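Local coordinates for protein lysozyme (Meretrix lusoria, PDB 3AYQ) that hydrolyses the beta-1,4 linkages of bacterial peptidoglycan and of chitin oligomers, and lyses Micrococcus luteus, at residues K16-C21 and Y37-E42; W45-R50 and Q70-R75; K78-P83 and R98-G103; F89-N94 and G103-Y108. All blocks are in the same frame, centred on the assembly; numbering follows the deposited sequence.

Contact 1 (K16-C21 and Y37-E42); sequences KMESGC and YFQIKE. With NAG (2-acetamido-2-deoxy-beta-D-glucopyranose), chain B; 4NN (N-[(5S,6R)-5-hydroxy-6-(hydroxymethyl)-2-oxo-5,6-dihydro-2H-pyran-3-yl]acetamide), chain C.
Glu18 lies against the turn at Tyr37-Gln39, its methylene CG 3.5 Å from Phe38 O and its carboxylate oxygen OE1 3.3 Å from Gln39 CB. The two side chains run across one another with carboxylate and amide planes only 22° apart. Farther back, Cys21 SG sits at the edge of the Tyr37 ring, 4.0 Å from CD2, a sulfur-aromatic contact made by a sulfur of the Cys15-Cys21 disulfide.

Polar contacts are few across the segments. Ser19 is short enough to turn OG back to 2.7 Å from Tyr37 O, though its proton may go instead to another acceptor such as Arg22 O. Gln39 pairs through OE1 with Ser34.

Both segments also grip the sugar. The hydroxyl O6 of the lactone 4NN donates to Glu18 OE2 over 2.7 Å; Tyr108 OH also hydrogen-bonds this oxygen of Glu18, the predicted proton donor. Lys41 N gives a 2.7 Å bond, fairly straight at 160°, to O7 of the NAG in chain B.

Gln39 and Ile40 form a G1 beta bulge opposite Cys35, at the start of strand 40-41. Just before it, Phe38, whose CB points away from segment 16-21, packs its ring between helices 8-19 and 62-80.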
# COMPACT_ATOMS: atom_id res chain seq x y z
N LYS A 16 -5.30 -2.97 -7.05
CA LYS A 16 -6.29 -3.98 -7.41
C LYS A 16 -6.54 -4.94 -6.25
O LYS A 16 -7.67 -5.34 -6.00
CB LYS A 16 -5.82 -4.76 -8.64
CG LYS A 16 -5.79 -3.94 -9.92
CD LYS A 16 -5.20 -4.77 -11.06
CE LYS A 16 -5.15 -3.98 -12.35
NZ LYS A 16 -4.50 -4.77 -13.44
N MET A 17 -5.47 -5.31 -5.56
CA MET A 17 -5.56 -6.22 -4.42
C MET A 17 -6.41 -5.65 -3.29
O MET A 17 -7.21 -6.36 -2.68
CB MET A 17 -4.14 -6.51 -3.90
CG MET A 17 -4.09 -7.35 -2.63
SD MET A 17 -4.80 -8.99 -2.86
CE MET A 17 -4.39 -9.76 -1.27
N GLU A 18 -6.26 -4.36 -3.02
CA GLU A 18 -6.98 -3.70 -1.94
C GLU A 18 -8.44 -3.34 -2.22
O GLU A 18 -9.28 -3.45 -1.33
CB GLU A 18 -6.25 -2.43 -1.52
CG GLU A 18 -4.85 -2.64 -0.97
CD GLU A 18 -4.83 -3.40 0.33
OE1 GLU A 18 -5.89 -3.50 0.99
OE2 GLU A 18 -3.75 -3.90 0.71
N SER A 19 -8.73 -2.92 -3.45
CA SER A 19 -10.08 -2.49 -3.79
C SER A 19 -10.46 -2.70 -5.24
O SER A 19 -11.46 -2.13 -5.70
CB SER A 19 -10.19 -1.00 -3.49
OG SER A 19 -9.28 -0.29 -4.33
N GLY A 20 -9.69 -3.50 -5.97
CA GLY A 20 -9.98 -3.69 -7.38
C GLY A 20 -9.73 -2.34 -8.04
O GLY A 20 -10.23 -2.05 -9.13
N CYS A 21 -8.92 -1.54 -7.34
CA CYS A 21 -8.54 -0.18 -7.71
C CYS A 21 -9.76 0.69 -8.01
O CYS A 21 -9.96 1.16 -9.14
CB CYS A 21 -7.58 -0.16 -8.90
SG CYS A 21 -6.40 1.24 -8.83
N TYR A 37 -8.83 3.56 -2.38
CA TYR A 37 -8.10 2.77 -3.38
C TYR A 37 -7.06 1.81 -2.83
O TYR A 37 -6.95 0.67 -3.29
CB TYR A 37 -7.40 3.70 -4.38
CG TYR A 37 -8.32 4.37 -5.36
CD1 TYR A 37 -8.97 5.56 -5.04
CD2 TYR A 37 -8.55 3.81 -6.62
CE1 TYR A 37 -9.82 6.19 -5.95
CE2 TYR A 37 -9.41 4.42 -7.53
CZ TYR A 37 -10.03 5.61 -7.19
OH TYR A 37 -10.88 6.21 -8.10
N PHE A 38 -6.26 2.28 -1.86
CA PHE A 38 -5.22 1.44 -1.29
C PHE A 38 -5.52 0.97 0.13
O PHE A 38 -4.65 0.40 0.80
CB PHE A 38 -3.87 2.18 -1.31
CG PHE A 38 -3.29 2.33 -2.69
CD1 PHE A 38 -3.77 3.30 -3.56
CD2 PHE A 38 -2.30 1.46 -3.14
CE1 PHE A 38 -3.26 3.41 -4.86
CE2 PHE A 38 -1.79 1.56 -4.43
CZ PHE A 38 -2.27 2.53 -5.29
N GLN A 39 -6.75 1.20 0.59
CA GLN A 39 -7.16 0.79 1.93
C GLN A 39 -6.16 1.20 2.99
O GLN A 39 -5.66 0.38 3.76
CB GLN A 39 -7.40 -0.73 1.95
CG GLN A 39 -8.63 -1.13 1.16
CD GLN A 39 -9.91 -0.69 1.84
OE1 GLN A 39 -10.31 -1.26 2.85
NE2 GLN A 39 -10.55 0.34 1.29
N ILE A 40 -5.89 2.50 3.02
CA ILE A 40 -4.95 3.10 3.96
C ILE A 40 -5.60 3.49 5.28
O ILE A 40 -6.67 4.10 5.30
CB ILE A 40 -4.29 4.34 3.31
CG1 ILE A 40 -3.43 3.90 2.13
CG2 ILE A 40 -3.44 5.08 4.32
CD1 ILE A 40 -2.86 5.04 1.33
N LYS A 41 -4.96 3.11 6.37
CA LYS A 41 -5.46 3.45 7.70
C LYS A 41 -4.91 4.82 8.08
O LYS A 41 -3.92 5.29 7.50
CB LYS A 41 -5.00 2.39 8.71
CG LYS A 41 -5.53 1.01 8.41
CD LYS A 41 -4.99 -0.02 9.39
CE LYS A 41 -5.70 -1.36 9.23
NZ LYS A 41 -7.16 -1.23 9.50
N GLU A 42 -5.54 5.47 9.06
CA GLU A 42 -5.11 6.80 9.48
C GLU A 42 -3.64 6.89 9.90
O GLU A 42 -2.95 7.84 9.54
CB GLU A 42 -6.00 7.31 10.61
CG GLU A 42 -5.66 8.72 11.09
CD GLU A 42 -6.61 9.22 12.16
OE1 GLU A 42 -6.89 8.47 13.11
OE2 GLU A 42 -7.08 10.38 12.05
C1 NAG B . -2.16 -2.31 7.77
C2 NAG B . -1.64 -0.86 7.67
C3 NAG B . -0.39 -0.62 8.53
C4 NAG B . -0.51 -1.16 9.96
C5 NAG B . -1.13 -2.57 9.91
C6 NAG B . -1.35 -3.13 11.32
C7 NAG B . -2.18 0.54 5.74
C8 NAG B . -1.97 0.77 4.26
N2 NAG B . -1.47 -0.43 6.29
O3 NAG B . -0.02 0.74 8.58
O4 NAG B . 0.51 -1.17 10.59
O5 NAG B . -2.32 -2.64 9.14
O6 NAG B . -2.56 -2.69 11.90
O7 NAG B . -3.00 1.21 6.32
C1 4NN C . -6.23 -4.00 5.79
O1 4NN C . -7.41 -4.26 5.71
C2 4NN C . -5.39 -4.99 6.24
N2 4NN C . -5.94 -6.22 6.48
C3 4NN C . -4.06 -4.62 6.47
C4 4NN C . -3.56 -3.20 6.11
O4 4NN C . -3.42 -2.30 7.16
C5 4NN C . -4.54 -2.52 5.10
O5 4NN C . -5.84 -2.75 5.58
C6 4NN C . -4.30 -2.79 3.60
O6 4NN C . -3.65 -4.01 3.43
C7 4NN C . -5.23 -7.27 6.87
O7 4NN C . -4.04 -7.21 7.09
C8 4NN C . -5.99 -8.61 7.08

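Contact 2 (W45-R50 and Q70-R75). With NAG (2-acetamido-2-deoxy-beta-D-glucopyranose), chain D; NAG (2-acetamido-2-deoxy-beta-D-glucopyranose), chain E.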
# COMPACT_ATOMS: atom_id res chain seq x y z
N TRP A 45 -1.45 6.98 6.95
CA TRP A 45 -1.58 8.28 6.32
C TRP A 45 -0.76 9.33 7.06
O TRP A 45 -0.18 10.22 6.45
CB TRP A 45 -3.06 8.69 6.30
CG TRP A 45 -3.29 10.05 5.75
CD1 TRP A 45 -3.25 10.44 4.44
CD2 TRP A 45 -3.59 11.23 6.51
NE1 TRP A 45 -3.52 11.78 4.34
CE2 TRP A 45 -3.73 12.29 5.59
CE3 TRP A 45 -3.76 11.48 7.88
CZ2 TRP A 45 -4.03 13.60 6.00
CZ3 TRP A 45 -4.06 12.78 8.28
CH2 TRP A 45 -4.19 13.83 7.34
N ILE A 46 -0.72 9.22 8.39
CA ILE A 46 0.05 10.15 9.20
C ILE A 46 1.53 9.92 8.90
O ILE A 46 2.28 10.86 8.64
CB ILE A 46 -0.20 9.92 10.71
CG1 ILE A 46 -1.64 10.32 11.05
CG2 ILE A 46 0.81 10.69 11.54
CD1 ILE A 46 -1.99 10.14 12.52
N ASP A 47 1.94 8.65 8.92
CA ASP A 47 3.34 8.31 8.66
C ASP A 47 3.83 8.68 7.26
O ASP A 47 5.02 8.93 7.08
CB ASP A 47 3.58 6.82 8.94
CG ASP A 47 3.77 6.52 10.43
OD1 ASP A 47 3.41 7.38 11.27
OD2 ASP A 47 4.27 5.42 10.76
N CYS A 48 2.94 8.71 6.27
CA CYS A 48 3.37 9.06 4.92
C CYS A 48 3.35 10.58 4.67
O CYS A 48 3.50 11.03 3.54
CB CYS A 48 2.51 8.37 3.85
SG CYS A 48 0.81 9.00 3.72
N GLY A 49 3.16 11.35 5.74
CA GLY A 49 3.19 12.80 5.60
C GLY A 49 1.89 13.58 5.53
O GLY A 49 1.89 14.75 5.14
N ARG A 50 0.78 12.95 5.90
CA ARG A 50 -0.51 13.63 5.88
C ARG A 50 -0.81 14.33 4.55
O ARG A 50 -1.23 15.50 4.53
CB ARG A 50 -0.59 14.66 7.01
CG ARG A 50 -0.50 14.10 8.42
CD ARG A 50 -0.81 15.19 9.45
NE ARG A 50 -1.02 14.65 10.79
CZ ARG A 50 -0.06 14.23 11.60
NH1 ARG A 50 1.21 14.29 11.22
NH2 ARG A 50 -0.37 13.76 12.80
N GLN A 70 3.99 5.77 -1.85
CA GLN A 70 5.34 6.11 -2.28
C GLN A 70 6.14 6.68 -1.11
O GLN A 70 7.26 6.27 -0.86
CB GLN A 70 5.31 7.14 -3.41
CG GLN A 70 4.76 6.60 -4.72
CD GLN A 70 5.74 5.70 -5.45
OE1 GLN A 70 6.70 5.20 -4.86
NE2 GLN A 70 5.51 5.49 -6.74
N ASN A 71 5.54 7.62 -0.37
CA ASN A 71 6.21 8.22 0.77
C ASN A 71 6.43 7.24 1.92
O ASN A 71 7.44 7.30 2.63
CB ASN A 71 5.42 9.43 1.28
CG ASN A 71 5.39 10.58 0.29
OD1 ASN A 71 6.21 10.66 -0.62
ND2 ASN A 71 4.44 11.50 0.48
N TYR A 72 5.49 6.32 2.11
CA TYR A 72 5.60 5.34 3.18
C TYR A 72 6.77 4.39 2.92
O TYR A 72 7.50 4.02 3.84
CB TYR A 72 4.31 4.53 3.30
CG TYR A 72 4.18 3.74 4.59
CD1 TYR A 72 4.66 2.44 4.69
CD2 TYR A 72 3.55 4.30 5.70
CE1 TYR A 72 4.51 1.70 5.86
CE2 TYR A 72 3.39 3.57 6.88
CZ TYR A 72 3.87 2.28 6.95
OH TYR A 72 3.70 1.57 8.11
N MET A 73 6.94 4.00 1.66
CA MET A 73 8.03 3.09 1.31
C MET A 73 9.38 3.81 1.36
O MET A 73 10.40 3.20 1.70
CB MET A 73 7.78 2.49 -0.07
CG MET A 73 6.48 1.70 -0.17
SD MET A 73 6.28 0.53 1.20
CE MET A 73 4.49 0.30 1.21
N LYS A 74 9.39 5.09 1.03
CA LYS A 74 10.64 5.85 1.07
C LYS A 74 11.07 5.99 2.53
O LYS A 74 12.25 6.02 2.85
CB LYS A 74 10.45 7.24 0.47
CG LYS A 74 11.74 8.04 0.35
CD LYS A 74 12.69 7.41 -0.66
CE LYS A 74 13.94 8.25 -0.84
NZ LYS A 74 13.62 9.61 -1.36
N ARG A 75 10.08 6.06 3.42
CA ARG A 75 10.35 6.21 4.84
C ARG A 75 10.77 4.92 5.55
O ARG A 75 11.72 4.92 6.33
CB ARG A 75 9.13 6.80 5.55
CG ARG A 75 9.30 6.91 7.06
CD ARG A 75 8.14 7.64 7.71
NE ARG A 75 8.42 7.91 9.12
CZ ARG A 75 7.69 8.70 9.89
NH1 ARG A 75 6.63 9.31 9.40
NH2 ARG A 75 8.04 8.89 11.15
C1 NAG D . 3.83 3.55 13.65
C2 NAG D . 3.77 4.90 14.35
C3 NAG D . 5.18 5.51 14.43
C4 NAG D . 6.17 4.52 15.03
C5 NAG D . 6.12 3.20 14.26
C6 NAG D . 7.01 2.16 14.95
C7 NAG D . 1.66 6.23 14.16
C8 NAG D . 1.01 7.38 13.43
N2 NAG D . 2.84 5.81 13.71
O3 NAG D . 5.13 6.65 15.24
O4 NAG D . 7.46 5.03 15.01
O5 NAG D . 4.80 2.71 14.21
O6 NAG D . 6.48 1.86 16.23
O7 NAG D . 1.07 5.71 15.09
C1 NAG E . 0.79 -0.13 11.50
C2 NAG E . 1.70 -0.56 12.68
C3 NAG E . 2.11 0.63 13.56
C4 NAG E . 2.56 1.84 12.74
C5 NAG E . 1.53 2.07 11.61
C6 NAG E . 1.85 3.29 10.75
C7 NAG E . 1.62 -2.82 13.51
C8 NAG E . 0.96 -3.80 14.40
N2 NAG E . 1.09 -1.60 13.49
O3 NAG E . 3.11 0.31 14.48
O4 NAG E . 2.59 2.95 13.71
O5 NAG E . 1.38 0.92 10.81
O6 NAG E . 3.16 3.22 10.26
O7 NAG E . 2.56 -3.14 12.84
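Asp47 and Tyr72 meet where helix 42-47 stops in a Schellman motif and abuts helix 62-80, forming one wall of the sugar-binding cleft. From CB to tip, Asp47 is in use throughout. CB leans on Tyr72 CE2 at 3.9 Å. CG lies over one face of the Arg75 guanidinium; OD1 is 4.2 Å from Arg75 NH1, well out of that plane, so this pairing is one of charge alone. OD1 accepts a hydrogen bond from N2 of the NAG in chain D (3.0 Å, 163°). Asp47 OD2 takes the O6 hydroxyl of the NAG in chain E at 2.5 Å. Tyr76 OH is a further partner of OD2. A short carboxylate thus reads two sugars at once.

Tyr72 completes the grip on that hydroxyl, its OH donating to NAG O6 over 2.8 Å, while Tyr44 stacks on its ring.

Gly49, with its positive phi, is the C-prime residue of the Schellman turn, and side chains of the other helix reach the carbonyls near this end. Arg75, its CG trans to the backbone N (chi1 176°) and its chain extended through NE, is long enough to bring NH1 within 2.8 Å of Asp47 O, in the carbonyl plane and on a lone pair. Shorter Asn71 serves the next carbonyl: its ND2 donates to Cys48 O at 3.2 Å, nearly along the C=O axis.

Contact 3 (K78-P83 and R98-G103). With NAG (2-acetamido-2-deoxy-beta-D-glucopyranose), chain E.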
# COMPACT_ATOMS: atom_id res chain seq x y z
N LYS A 78 13.70 0.71 3.06
CA LYS A 78 15.14 0.49 3.22
C LYS A 78 15.46 0.31 4.70
O LYS A 78 16.27 -0.55 5.08
CB LYS A 78 15.90 1.68 2.64
CG LYS A 78 17.36 1.40 2.32
CD LYS A 78 18.07 2.66 1.83
CE LYS A 78 17.39 3.24 0.59
NZ LYS A 78 17.43 2.30 -0.56
N TRP A 79 14.82 1.13 5.53
CA TRP A 79 15.02 1.09 6.97
C TRP A 79 14.74 -0.29 7.56
O TRP A 79 15.49 -0.76 8.42
CB TRP A 79 14.13 2.13 7.63
CG TRP A 79 14.09 2.06 9.13
CD1 TRP A 79 15.03 2.54 10.00
CD2 TRP A 79 13.07 1.46 9.93
NE1 TRP A 79 14.65 2.28 11.29
CE2 TRP A 79 13.45 1.62 11.28
CE3 TRP A 79 11.86 0.80 9.63
CZ2 TRP A 79 12.66 1.14 12.34
CZ3 TRP A 79 11.09 0.33 10.68
CH2 TRP A 79 11.49 0.51 12.02
N ALA A 80 13.67 -0.93 7.11
CA ALA A 80 13.29 -2.25 7.61
C ALA A 80 14.07 -3.38 6.94
O ALA A 80 13.95 -4.54 7.34
CB ALA A 80 11.79 -2.47 7.42
N GLY A 81 14.85 -3.04 5.92
CA GLY A 81 15.64 -4.04 5.22
C GLY A 81 14.84 -4.84 4.20
O GLY A 81 15.17 -5.99 3.92
N CYS A 82 13.81 -4.22 3.64
CA CYS A 82 12.95 -4.86 2.65
C CYS A 82 13.55 -4.83 1.25
O CYS A 82 14.32 -3.94 0.92
CB CYS A 82 11.61 -4.15 2.56
SG CYS A 82 10.70 -3.90 4.11
N PRO A 83 13.21 -5.83 0.42
CA PRO A 83 13.76 -5.80 -0.93
C PRO A 83 13.07 -4.60 -1.58
O PRO A 83 11.87 -4.39 -1.40
CB PRO A 83 13.31 -7.13 -1.52
CG PRO A 83 12.07 -7.46 -0.74
CD PRO A 83 12.46 -7.07 0.66
N ARG A 98 7.55 -2.77 9.48
CA ARG A 98 8.39 -3.95 9.32
C ARG A 98 7.57 -5.09 8.75
O ARG A 98 7.86 -6.27 8.98
CB ARG A 98 8.99 -4.37 10.67
CG ARG A 98 9.95 -3.37 11.29
CD ARG A 98 10.80 -4.05 12.36
NE ARG A 98 11.74 -3.14 13.01
CZ ARG A 98 11.38 -2.19 13.87
NH1 ARG A 98 10.10 -2.01 14.18
NH2 ARG A 98 12.30 -1.40 14.42
N GLY A 99 6.54 -4.73 7.98
CA GLY A 99 5.67 -5.73 7.39
C GLY A 99 6.37 -6.74 6.50
O GLY A 99 5.95 -7.89 6.44
N CYS A 100 7.43 -6.33 5.82
CA CYS A 100 8.13 -7.24 4.93
C CYS A 100 8.88 -8.34 5.68
O CYS A 100 9.45 -9.24 5.07
CB CYS A 100 9.11 -6.47 4.03
SG CYS A 100 10.57 -5.77 4.86
N LYS A 101 8.86 -8.26 7.01
CA LYS A 101 9.53 -9.26 7.84
C LYS A 101 8.53 -10.11 8.62
O LYS A 101 8.92 -11.07 9.29
CB LYS A 101 10.50 -8.58 8.81
CG LYS A 101 11.62 -7.81 8.12
CD LYS A 101 12.50 -8.73 7.28
CE LYS A 101 13.57 -7.93 6.54
NZ LYS A 101 14.42 -8.79 5.68
N LYS A 102 7.25 -9.74 8.54
CA LYS A 102 6.20 -10.47 9.24
C LYS A 102 5.68 -11.63 8.40
O LYS A 102 5.36 -11.46 7.22
CB LYS A 102 5.02 -9.55 9.55
CG LYS A 102 5.33 -8.38 10.47
CD LYS A 102 4.05 -7.61 10.76
CE LYS A 102 4.29 -6.39 11.63
NZ LYS A 102 3.03 -5.64 11.88
N GLY A 103 5.57 -12.81 9.01
CA GLY A 103 5.07 -13.96 8.28
C GLY A 103 3.65 -13.76 7.80
O GLY A 103 3.22 -14.35 6.81
C1 NAG E . 0.79 -0.13 11.50
C2 NAG E . 1.70 -0.56 12.68
C3 NAG E . 2.11 0.63 13.56
C4 NAG E . 2.56 1.84 12.74
C5 NAG E . 1.53 2.07 11.61
C6 NAG E . 1.85 3.29 10.75
C7 NAG E . 1.62 -2.82 13.51
C8 NAG E . 0.96 -3.80 14.40
N2 NAG E . 1.09 -1.60 13.49
O3 NAG E . 3.11 0.31 14.48
O4 NAG E . 2.59 2.95 13.71
O5 NAG E . 1.38 0.92 10.81
O6 NAG E . 3.16 3.22 10.26
O7 NAG E . 2.56 -3.14 12.84
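Cys82 and Cys100 are joined by a disulfide, SG to SG 2.0 Å, which ties the Schellman turn that ends helix 62-80 to the 3-10 segment 99-101 in the loop before helix 104-112. Its torsion of -84° is close to the relaxed right angle and gives no sign of strain. Ala80, small enough to sit beside it, brings CB to 4.4 Å from Cys100 SG.

Next to the bridge, two long side chains of the loop spread over the helix end. Arg98 presents one face of its guanidinium to the far corner of the Trp79 indole: CH2 lies 3.3 Å from CZ, offset toward the rim of the group, with the two planes inclined by 54°. Trp79 reaches this place because its CG is turned trans to the backbone N (chi1 172°), carrying the six-membered ring toward the loop. Lys101 bends at its second torsion and passes CE 3.5 Å from Ala80 O. Its NZ makes a weak hydrogen bond to Gly81 O at 3.4 Å. The partial negative charge at a helix C terminus would probably favour a lysine here, and glycine suits position 81, where phi is positive.

The second shell comes from helix 86-95. Its Glu92 accepts a hydrogen bond from Cys100 N and touches Ala80 and Cys82. Lys102, which does not touch 78-83, belongs to the substrate site: with its chain extended beyond CG, it also reaches Gly95 O, and its NZ hydrogen-bonds O7 of the NAG in chain E at 2.7 Å.

Contact 4 (F89-N94 and G103-Y108). With 4NN (N-[(5S,6R)-5-hydroxy-6-(hydroxymethyl)-2-oxo-5,6-dihydro-2H-pyran-3-yl]acetamide), chain C; NAG (2-acetamido-2-deoxy-beta-D-glucopyranose), chain B.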
# COMPACT_ATOMS: atom_id res chain seq x y z
N PHE A 89 7.58 -4.01 -1.00
CA PHE A 89 6.62 -2.91 -0.87
C PHE A 89 5.21 -3.38 -0.52
O PHE A 89 4.53 -2.78 0.30
CB PHE A 89 6.59 -2.09 -2.16
CG PHE A 89 7.90 -1.42 -2.49
CD1 PHE A 89 8.31 -1.27 -3.81
CD2 PHE A 89 8.73 -0.94 -1.47
CE1 PHE A 89 9.52 -0.67 -4.12
CE2 PHE A 89 9.95 -0.33 -1.78
CZ PHE A 89 10.34 -0.19 -3.10
N ALA A 90 4.76 -4.46 -1.15
CA ALA A 90 3.42 -4.98 -0.88
C ALA A 90 3.31 -5.44 0.57
O ALA A 90 2.32 -5.14 1.26
CB ALA A 90 3.11 -6.15 -1.83
N ARG A 91 4.31 -6.16 1.04
CA ARG A 91 4.31 -6.65 2.41
C ARG A 91 4.36 -5.50 3.41
O ARG A 91 3.74 -5.55 4.47
CB ARG A 91 5.46 -7.64 2.62
CG ARG A 91 5.37 -8.85 1.69
CD ARG A 91 6.46 -9.88 1.95
NE ARG A 91 6.41 -10.42 3.31
CZ ARG A 91 7.24 -11.34 3.78
NH1 ARG A 91 8.20 -11.83 3.00
NH2 ARG A 91 7.14 -11.76 5.03
N GLU A 92 5.10 -4.44 3.07
CA GLU A 92 5.19 -3.28 3.95
C GLU A 92 3.83 -2.60 4.02
O GLU A 92 3.41 -2.14 5.08
CB GLU A 92 6.23 -2.28 3.42
CG GLU A 92 7.66 -2.68 3.70
CD GLU A 92 8.01 -2.52 5.17
OE1 GLU A 92 8.36 -1.39 5.58
OE2 GLU A 92 7.93 -3.51 5.91
N HIS A 93 3.15 -2.53 2.89
CA HIS A 93 1.84 -1.90 2.83
C HIS A 93 0.84 -2.65 3.69
O HIS A 93 0.06 -2.06 4.42
CB HIS A 93 1.34 -1.85 1.38
CG HIS A 93 0.10 -1.04 1.20
ND1 HIS A 93 0.10 0.34 1.29
CD2 HIS A 93 -1.18 -1.40 0.94
CE1 HIS A 93 -1.13 0.79 1.10
NE2 HIS A 93 -1.92 -0.25 0.89
N ASN A 94 0.89 -3.98 3.61
CA ASN A 94 -0.04 -4.80 4.36
C ASN A 94 0.30 -4.97 5.84
O ASN A 94 -0.59 -5.04 6.68
CB ASN A 94 -0.18 -6.17 3.71
CG ASN A 94 -1.25 -7.02 4.36
OD1 ASN A 94 -2.43 -6.65 4.39
ND2 ASN A 94 -0.85 -8.16 4.90
N GLY A 103 5.57 -12.81 9.01
CA GLY A 103 5.07 -13.96 8.28
C GLY A 103 3.65 -13.76 7.80
O GLY A 103 3.22 -14.35 6.81
N SER A 104 2.91 -12.92 8.51
CA SER A 104 1.52 -12.62 8.16
C SER A 104 1.37 -12.11 6.73
O SER A 104 0.40 -12.43 6.05
CB SER A 104 0.96 -11.58 9.14
OG SER A 104 -0.37 -11.23 8.81
N THR A 105 2.33 -11.31 6.28
CA THR A 105 2.26 -10.73 4.94
C THR A 105 2.67 -11.66 3.80
O THR A 105 2.57 -11.29 2.63
CB THR A 105 3.09 -9.44 4.87
OG1 THR A 105 4.46 -9.73 5.19
CG2 THR A 105 2.55 -8.42 5.86
N ILE A 106 3.13 -12.86 4.14
CA ILE A 106 3.51 -13.81 3.10
C ILE A 106 2.27 -14.14 2.28
O ILE A 106 2.33 -14.24 1.06
CB ILE A 106 4.07 -15.11 3.71
CG1 ILE A 106 5.43 -14.84 4.36
CG2 ILE A 106 4.19 -16.18 2.63
CD1 ILE A 106 5.96 -16.02 5.16
N GLY A 107 1.14 -14.28 2.97
CA GLY A 107 -0.11 -14.61 2.31
C GLY A 107 -0.64 -13.49 1.44
O GLY A 107 -1.25 -13.74 0.40
N TYR A 108 -0.40 -12.26 1.87
CA TYR A 108 -0.86 -11.10 1.12
C TYR A 108 -0.13 -11.04 -0.21
O TYR A 108 -0.75 -10.79 -1.25
CB TYR A 108 -0.59 -9.82 1.93
CG TYR A 108 -0.97 -8.54 1.22
CD1 TYR A 108 -0.05 -7.85 0.44
CD2 TYR A 108 -2.26 -8.01 1.33
CE1 TYR A 108 -0.39 -6.67 -0.21
CE2 TYR A 108 -2.61 -6.83 0.69
CZ TYR A 108 -1.67 -6.16 -0.08
OH TYR A 108 -2.02 -4.99 -0.71
C1 4NN C . -6.23 -4.00 5.79
O1 4NN C . -7.41 -4.26 5.71
C2 4NN C . -5.39 -4.99 6.24
N2 4NN C . -5.94 -6.22 6.48
C3 4NN C . -4.06 -4.62 6.47
C4 4NN C . -3.56 -3.20 6.11
O4 4NN C . -3.42 -2.30 7.16
C5 4NN C . -4.54 -2.52 5.10
O5 4NN C . -5.84 -2.75 5.58
C6 4NN C . -4.30 -2.79 3.60
O6 4NN C . -3.65 -4.01 3.43
C7 4NN C . -5.23 -7.27 6.87
O7 4NN C . -4.04 -7.21 7.09
C8 4NN C . -5.99 -8.61 7.08
C1 NAG B . -2.16 -2.31 7.77
C2 NAG B . -1.64 -0.86 7.67
C3 NAG B . -0.39 -0.62 8.53
C4 NAG B . -0.51 -1.16 9.96
C5 NAG B . -1.13 -2.57 9.91
C6 NAG B . -1.35 -3.13 11.32
C7 NAG B . -2.18 0.54 5.74
C8 NAG B . -1.97 0.77 4.26
N2 NAG B . -1.47 -0.43 6.29
O3 NAG B . -0.02 0.74 8.58
O4 NAG B . 0.51 -1.17 10.59
O5 NAG B . -2.32 -2.64 9.14
O6 NAG B . -2.56 -2.69 11.90
O7 NAG B . -3.00 1.21 6.32
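Tyr108 lays its ring flat on Asn94, the central overlap where segments 89-94 and 104-108 of two helices cross at 119°, axes 8.9 Å apart. The amide and ring planes differ by only 9°, and Asn94 CB stands over the ring centre, 3.5 Å from the centroid, in a CH-pi contact. Ala90 takes the ring's edge, CB to CE1 3.9 Å; a methyl group suits so close a place. Asn94 and Ala90 together help place the Tyr108 hydroxyl, which hydrogen-bonds Glu18 OE2.

Farther along, Arg91 and Thr105 cross at about a right angle. Arg91 bends at its third torsion, so that NE donates to Thr105 OG1, which lies in the guanidinium plane, over 2.8 Å, almost straight at 169°. Ile106 covers one guanidinium face with CG1, 3.6 Å from NH2. Lys102 O accepts from that same NH2, and Thr105 OG1 also bonds Gly99 O.

His93 and Asn94 extend this packing into the glycan pocket. Tyr44 OH and Phe38 O hold the imidazole through its two nitrogens; the acetyl methyl C8 of the NAG in chain B lies over one ring face, 3.3 Å from CE1, while N2 of that sugar donates to His93 O at 2.9 Å.

How the contacts relate
Contacts 1 and 4, centres 14 Å apart, close round the same end of the glycan: both touch 4NN and the NAG of chain B. They are joined by probable hydrogen bonds, Glu18 OE2 to Tyr108 OH at 2.5 Å and Phe38 O to His93 NE2 at 2.8 Å, so contact 4 supplies Tyr108, a direct partner of the predicted proton donor, and the packing behind it. Contacts 2 and 3 share helix 62-80 and the NAG of chain E. Contact 3, its centre 20 Å from that of contact 1 but 9 Å from that of contact 4, meets the latter through Gly99 O and Thr105 OG1, 2.7 Å apart. Met73 CE, 3.2 Å from Phe89 O, links contacts 2 and 4.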